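Local coordinates for uncharacterized protein Atu1872 (Agrobacterium tumefaciens, PDB 2QNT) that is of unknown function but belongs to the glyoxalase/bleomycin resistance protein/dioxygenase family, whose paired beta-alpha-beta-beta-beta modules usually enclose a metal or ligand pocket, at residues Pro12-Val16 and Leu56-Trp61; Gly108-Phe112 and Glu123-Leu128. All blocks are in the same frame, centred on the assembly; numbering follows the deposited sequence.

Contact 1 of 2, residues Pro12-Val16 and Leu56-Trp61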
loop_
_atom_site.group_PDB
_atom_site.type_symbol
_atom_site.label_atom_id
_atom_site.label_comp_id
_atom_site.label_asym_id
_atom_site.label_seq_id
_atom_site.Cartn_x
_atom_site.Cartn_y
_atom_site.Cartn_z
ATOM N N PRO A 12 2.506 -2.464 -2.355
ATOM C CA PRO A 12 1.998 -2.621 -1.013
ATOM C C PRO A 12 1.484 -4.040 -0.893
ATOM O O PRO A 12 0.996 -4.613 -1.860
ATOM C CB PRO A 12 0.811 -1.672 -0.971
ATOM C CG PRO A 12 0.287 -1.677 -2.336
ATOM C CD PRO A 12 1.460 -1.946 -3.266
ATOM N N ILE A 13 1.525 -4.582 0.325
ATOM C CA ILE A 13 1.082 -5.943 0.572
ATOM C C ILE A 13 0.212 -5.931 1.830
ATOM O O ILE A 13 0.671 -6.228 2.919
ATOM C CB ILE A 13 2.242 -6.934 0.706
ATOM C CG1 ILE A 13 3.236 -6.792 -0.444
ATOM C CG2 ILE A 13 1.669 -8.356 0.773
ATOM C CD1 ILE A 13 4.521 -7.631 -0.295
ATOM N N PRO A 14 -1.077 -5.551 1.697
ATOM C CA PRO A 14 -2.012 -5.707 2.808
ATOM C C PRO A 14 -2.104 -7.157 3.232
ATOM O O PRO A 14 -2.101 -8.072 2.391
ATOM C CB PRO A 14 -3.340 -5.201 2.253
ATOM C CG PRO A 14 -3.003 -4.522 0.977
ATOM C CD PRO A 14 -1.717 -4.998 0.490
ATOM N N PHE A 15 -2.240 -7.357 4.539
ATOM C CA PHE A 15 -2.411 -8.695 5.103
ATOM C C PHE A 15 -3.880 -9.071 5.071
ATOM O O PHE A 15 -4.757 -8.253 5.308
ATOM C CB PHE A 15 -1.978 -8.727 6.548
ATOM C CG PHE A 15 -0.492 -8.492 6.799
ATOM C CD1 PHE A 15 0.402 -8.195 5.777
ATOM C CD2 PHE A 15 -0.024 -8.473 8.097
ATOM C CE1 PHE A 15 1.758 -7.936 6.054
ATOM C CE2 PHE A 15 1.342 -8.205 8.358
ATOM C CZ PHE A 15 2.194 -7.939 7.339
ATOM N N VAL A 16 -4.150 -10.324 4.735
ATOM C CA VAL A 16 -5.529 -10.833 4.633
ATOM C C VAL A 16 -5.678 -12.136 5.393
ATOM O O VAL A 16 -4.733 -12.910 5.518
ATOM C CB VAL A 16 -5.990 -10.975 3.148
ATOM C CG1 VAL A 16 -5.819 -9.630 2.425
ATOM C CG2 VAL A 16 -5.240 -12.094 2.408
ATOM N N LEU A 56 2.974 -14.171 6.445
ATOM C CA LEU A 56 3.882 -13.042 6.252
ATOM C C LEU A 56 4.344 -12.459 7.590
ATOM O O LEU A 56 5.516 -12.098 7.712
ATOM C CB LEU A 56 3.250 -11.979 5.359
ATOM C CG LEU A 56 4.178 -10.848 4.925
ATOM C CD1 LEU A 56 5.547 -11.348 4.395
ATOM C CD2 LEU A 56 3.457 -9.987 3.894
ATOM N N GLU A 57 3.475 -12.382 8.602
ATOM C CA GLU A 57 3.925 -11.960 9.940
ATOM C C GLU A 57 5.032 -12.865 10.440
ATOM O O GLU A 57 6.016 -12.386 11.021
ATOM C CB GLU A 57 2.795 -11.966 10.956
ATOM C CG GLU A 57 1.781 -10.873 10.829
ATOM C CD GLU A 57 0.774 -10.891 11.983
ATOM O OE1 GLU A 57 1.233 -10.778 13.153
ATOM O OE2 GLU A 57 -0.436 -10.975 11.691
ATOM N N GLU A 58 4.879 -14.175 10.299
ATOM C CA GLU A 58 5.937 -15.088 10.760
ATOM C C GLU A 58 7.219 -14.857 9.991
ATOM O O GLU A 58 8.310 -14.876 10.555
ATOM C CB GLU A 58 5.486 -16.546 10.680
ATOM C CG GLU A 58 4.318 -16.882 11.604
ATOM C CD GLU A 58 4.711 -17.218 13.019
ATOM O OE1 GLU A 58 5.923 -17.276 13.317
ATOM O OE2 GLU A 58 3.789 -17.445 13.832
ATOM N N THR A 59 7.116 -14.640 8.688
ATOM C CA THR A 59 8.320 -14.347 7.873
ATOM C C THR A 59 9.050 -13.104 8.358
ATOM O O THR A 59 10.277 -13.106 8.444
ATOM C CB THR A 59 7.943 -14.184 6.398
ATOM O OG1 THR A 59 7.536 -15.455 5.877
ATOM C CG2 THR A 59 9.085 -13.617 5.577
ATOM N N ILE A 60 8.304 -12.043 8.655
ATOM C CA ILE A 60 8.911 -10.772 9.049
ATOM C C ILE A 60 9.409 -10.773 10.499
ATOM O O ILE A 60 10.567 -10.411 10.757
ATOM C CB ILE A 60 7.916 -9.634 8.858
ATOM C CG1 ILE A 60 7.501 -9.470 7.381
ATOM C CG2 ILE A 60 8.466 -8.305 9.351
ATOM C CD1 ILE A 60 6.256 -8.639 7.201
ATOM N N TRP A 61 8.520 -11.122 11.431
ATOM C CA TRP A 61 8.743 -10.949 12.872
ATOM C C TRP A 61 9.009 -12.247 13.615
ATOM O O TRP A 61 9.325 -12.214 14.815
ATOM C CB TRP A 61 7.536 -10.262 13.506
ATOM C CG TRP A 61 7.391 -8.846 13.134
ATOM C CD1 TRP A 61 8.116 -7.788 13.635
ATOM C CD2 TRP A 61 6.478 -8.291 12.173
ATOM N NE1 TRP A 61 7.689 -6.613 13.054
ATOM C CE2 TRP A 61 6.685 -6.888 12.165
ATOM C CE3 TRP A 61 5.456 -8.824 11.370
ATOM C CZ2 TRP A 61 5.939 -6.033 11.363
ATOM C CZ3 TRP A 61 4.739 -7.953 10.549
ATOM C CH2 TRP A 61 4.988 -6.587 10.558
#

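Contact 2 of 2, residues Gly108-Phe112 and Glu123-Leu128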
loop_
_atom_site.group_PDB
_atom_site.type_symbol
_atom_site.label_atom_id
_atom_site.label_comp_id
_atom_site.label_asym_id
_atom_site.label_seq_id
_atom_site.Cartn_x
_atom_site.Cartn_y
_atom_site.Cartn_z
ATOM N N GLY A 108 -13.077 17.961 -6.810
ATOM C CA GLY A 108 -13.833 17.852 -8.057
ATOM C C GLY A 108 -13.963 16.464 -8.645
ATOM O O GLY A 108 -14.740 16.248 -9.574
ATOM N N GLN A 109 -13.198 15.514 -8.132
ATOM C CA GLN A 109 -13.220 14.138 -8.615
ATOM C C GLN A 109 -14.338 13.349 -7.948
ATOM O O GLN A 109 -14.529 13.454 -6.744
ATOM C CB GLN A 109 -11.876 13.479 -8.281
ATOM C CG GLN A 109 -11.675 12.087 -8.802
ATOM C CD GLN A 109 -10.474 11.409 -8.164
ATOM O OE1 GLN A 109 -9.936 11.877 -7.156
ATOM N NE2 GLN A 109 -10.024 10.316 -8.766
ATOM N N ARG A 110 -15.056 12.539 -8.728
ATOM C CA ARG A 110 -16.058 11.624 -8.197
ATOM C C ARG A 110 -15.412 10.305 -7.786
ATOM O O ARG A 110 -14.734 9.658 -8.600
ATOM C CB ARG A 110 -17.126 11.383 -9.247
ATOM C CG ARG A 110 -17.846 12.654 -9.637
ATOM C CD ARG A 110 -18.716 12.455 -10.831
ATOM N NE ARG A 110 -19.820 11.576 -10.541
ATOM C CZ ARG A 110 -20.191 10.538 -11.279
ATOM N NH1 ARG A 110 -19.530 10.218 -12.404
ATOM N NH2 ARG A 110 -21.252 9.838 -10.885
ATOM N N VAL A 111 -15.612 9.931 -6.517
ATOM C CA VAL A 111 -15.080 8.688 -5.985
ATOM C C VAL A 111 -16.071 8.012 -5.081
ATOM O O VAL A 111 -16.953 8.645 -4.532
ATOM C CB VAL A 111 -13.735 8.906 -5.194
ATOM C CG1 VAL A 111 -12.848 9.941 -5.906
ATOM C CG2 VAL A 111 -13.959 9.302 -3.754
ATOM N N PHE A 112 -15.901 6.705 -4.872
ATOM C CA PHE A 112 -16.583 6.017 -3.784
ATOM C C PHE A 112 -15.570 5.261 -2.961
ATOM O O PHE A 112 -14.472 4.986 -3.415
ATOM C CB PHE A 112 -17.740 5.124 -4.275
ATOM C CG PHE A 112 -17.370 3.958 -5.164
ATOM C CD1 PHE A 112 -17.481 2.648 -4.692
ATOM C CD2 PHE A 112 -17.060 4.145 -6.488
ATOM C CE1 PHE A 112 -17.243 1.562 -5.524
ATOM C CE2 PHE A 112 -16.830 3.048 -7.319
ATOM C CZ PHE A 112 -16.911 1.771 -6.818
ATOM N N GLU A 123 -10.566 3.131 -2.058
ATOM C CA GLU A 123 -11.208 4.182 -2.851
ATOM C C GLU A 123 -11.099 3.815 -4.301
ATOM O O GLU A 123 -10.037 3.401 -4.752
ATOM C CB GLU A 123 -10.505 5.521 -2.596
ATOM C CG GLU A 123 -11.043 6.647 -3.474
ATOM C CD GLU A 123 -10.444 7.980 -3.188
ATOM O OE1 GLU A 123 -9.975 8.206 -2.057
ATOM O OE2 GLU A 123 -10.433 8.777 -4.153
ATOM N N VAL A 124 -12.219 3.993 -5.018
ATOM C CA VAL A 124 -12.245 3.918 -6.471
ATOM C C VAL A 124 -12.702 5.268 -6.968
ATOM O O VAL A 124 -13.829 5.682 -6.713
ATOM C CB VAL A 124 -13.135 2.780 -6.981
ATOM C CG1 VAL A 124 -13.277 2.832 -8.504
ATOM C CG2 VAL A 124 -12.633 1.420 -6.517
ATOM N N GLY A 125 -11.845 5.922 -7.731
ATOM C CA GLY A 125 -12.137 7.222 -8.304
ATOM C C GLY A 125 -12.137 7.209 -9.799
ATOM O O GLY A 125 -11.506 6.349 -10.450
ATOM N N GLU A 126 -12.812 8.206 -10.364
ATOM C CA GLU A 126 -12.706 8.389 -11.803
ATOM C C GLU A 126 -11.275 8.722 -12.160
ATOM O O GLU A 126 -10.534 9.298 -11.368
ATOM C CB GLU A 126 -13.651 9.463 -12.318
ATOM C CG GLU A 126 -13.378 10.845 -11.790
ATOM C CD GLU A 126 -14.381 11.837 -12.318
ATOM O OE1 GLU A 126 -14.731 11.751 -13.523
ATOM O OE2 GLU A 126 -14.834 12.680 -11.539
ATOM N N SER A 127 -10.902 8.385 -13.385
ATOM C CA SER A 127 -9.537 8.527 -13.837
ATOM C C SER A 127 -9.166 10.000 -13.848
ATOM O O SER A 127 -9.982 10.864 -14.180
ATOM C CB SER A 127 -9.401 7.913 -15.248
ATOM O OG SER A 127 -9.292 6.500 -15.125
ATOM N N LEU A 128 -7.923 10.266 -13.443
ATOM C CA LEU A 128 -7.357 11.599 -13.472
ATOM C C LEU A 128 -6.328 11.675 -14.602
ATOM O O LEU A 128 -6.266 12.672 -15.315
ATOM C CB LEU A 128 -6.679 11.912 -12.128
ATOM C CG LEU A 128 -7.596 11.995 -10.903
ATOM C CD1 LEU A 128 -6.791 12.273 -9.650
ATOM C CD2 LEU A 128 -8.708 13.046 -11.057
HETATM O O HOH W 1 -9.049 10.912 -4.732
#

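Contact 1 of 2, residues Pro12-Val16 and Leu56-Trp61
The ring of F15 packs against the helix 56-61 in a buried, carbon-to-carbon helix-on-strand contact in the N-terminal half of the glyoxalase-like fold, between strand 7-16, which borders a four-stranded sheet within the chain, and helix 53-61. Strand 7-16 lies next to strand 49-52, from which the chain passes straight into that helix. Between strand 12-16 and helix 56-61 the axes stay 10.9 Å apart at 121°, so side chains must bridge the gap, and no hydrogen bond crosses it. F15 does most of this work. With CG anti to the carbonyl carbon (chi1 -66°), the ring is carried toward the helix, where it meets L56, E57, I60 and W61. L56 extends its CD2 branch obliquely to the ring, 3.4 Å from F15 CE1, and the same methyl meets I13 CG2 at 3.9 Å, joining the two strand side chains that point at the helix. On the next helical position the aliphatic part of E57 is used: E57 CG lies 3.7 Å from F15 CE2, while its OE2 is held by Q68 and Y71. One turn on, I60 CD1 approaches F15 CZ from the opposite direction.

The surroundings tie this packing to the dimer. P12, I13 and P14 pair with an antiparallel strand of the second subunit, whose Y115 accepts the hydrogen bond of W61 NE1 and whose R74 makes a cation-pi contact with the indole. That indole also lies over I60 CG2, and it meets F15 edge to edge, W61 CZ3 standing 4.1 Å from F15 CE2.

Contact 2 of 2, residues Gly108-Phe112 and Glu123-Leu128
Strands 110-112 and 123-126 form the antiparallel beta hairpin of the second beta-alpha-beta-beta-beta module in this glyoxalase-like chain, and here both backbone and side-chain hydrogen bonds hold the two segments. The backbone bonds come first. F112 and V124 are a hydrogen-bonded pair, exchanging N-H and C=O in both directions, and V111 faces G125 as a non-hydrogen-bonded pair with their CA atoms only 4.0 Å apart. E126 N then donates to R110 O.

Beyond the last backbone bond, side chains tie the two segments together. E126, its CG between the backbone N and the carbonyl carbon (chi1 63°) and its chain extended beyond, brings its carboxylate to the R110 amide. E126 OE2 accepts R110 N at 2.8 Å in a nearly straight bond (173° at the hydrogen), met on the anti side and somewhat out of the carboxylate plane. Q109 meanwhile runs past E126 in the opposite direction, and Q109 NE2, which also bonds Y79, gives a hydrogen to E126 O at 2.8 Å, with the acceptor close to the amide plane. The guanidinium of R110 turns instead to a salt bridge with D86.

Van der Waals packing flanks these bonds. F112 lies beside V124, whose CB sits over the ring face 4.1 Å from its centroid in a CH-pi contact; F89 meets the same ring edge-to-face. L128 crosses Q109 at about a right angle, and L128 CG lies 3.6 Å from Q109 NE2.

Water completes the polar set. E123 OE1 makes a salt bridge with R113 and a hydrogen bond with the bound buffer molecule, while one water donates both to Q109 OE1 at 2.8 Å and to E123 OE2 at 2.6 Å.

Contacts 1 and 2 illustrate two ways in which one fold of two similar sheets is held together. Contact 2 lies within one four-stranded sheet and contact 1 joins a strand of the other to a helix; the two sheets share their strand order. The contacts sit on opposite sides of the chain's centre, with centres 29 Å apart and nearest atoms about 11 Å apart. In contact 1 a sheet-border strand meets a helix through side chains alone; in contact 2 two inner strands pair through their backbones. Both come near bound HEPES, probably from the crystallisation liquor: the side chain of I13 is about 4 Å from such a molecule and that of E123 about 3 Å. This is consistent with ligand-accepting pockets, although the function is unknown.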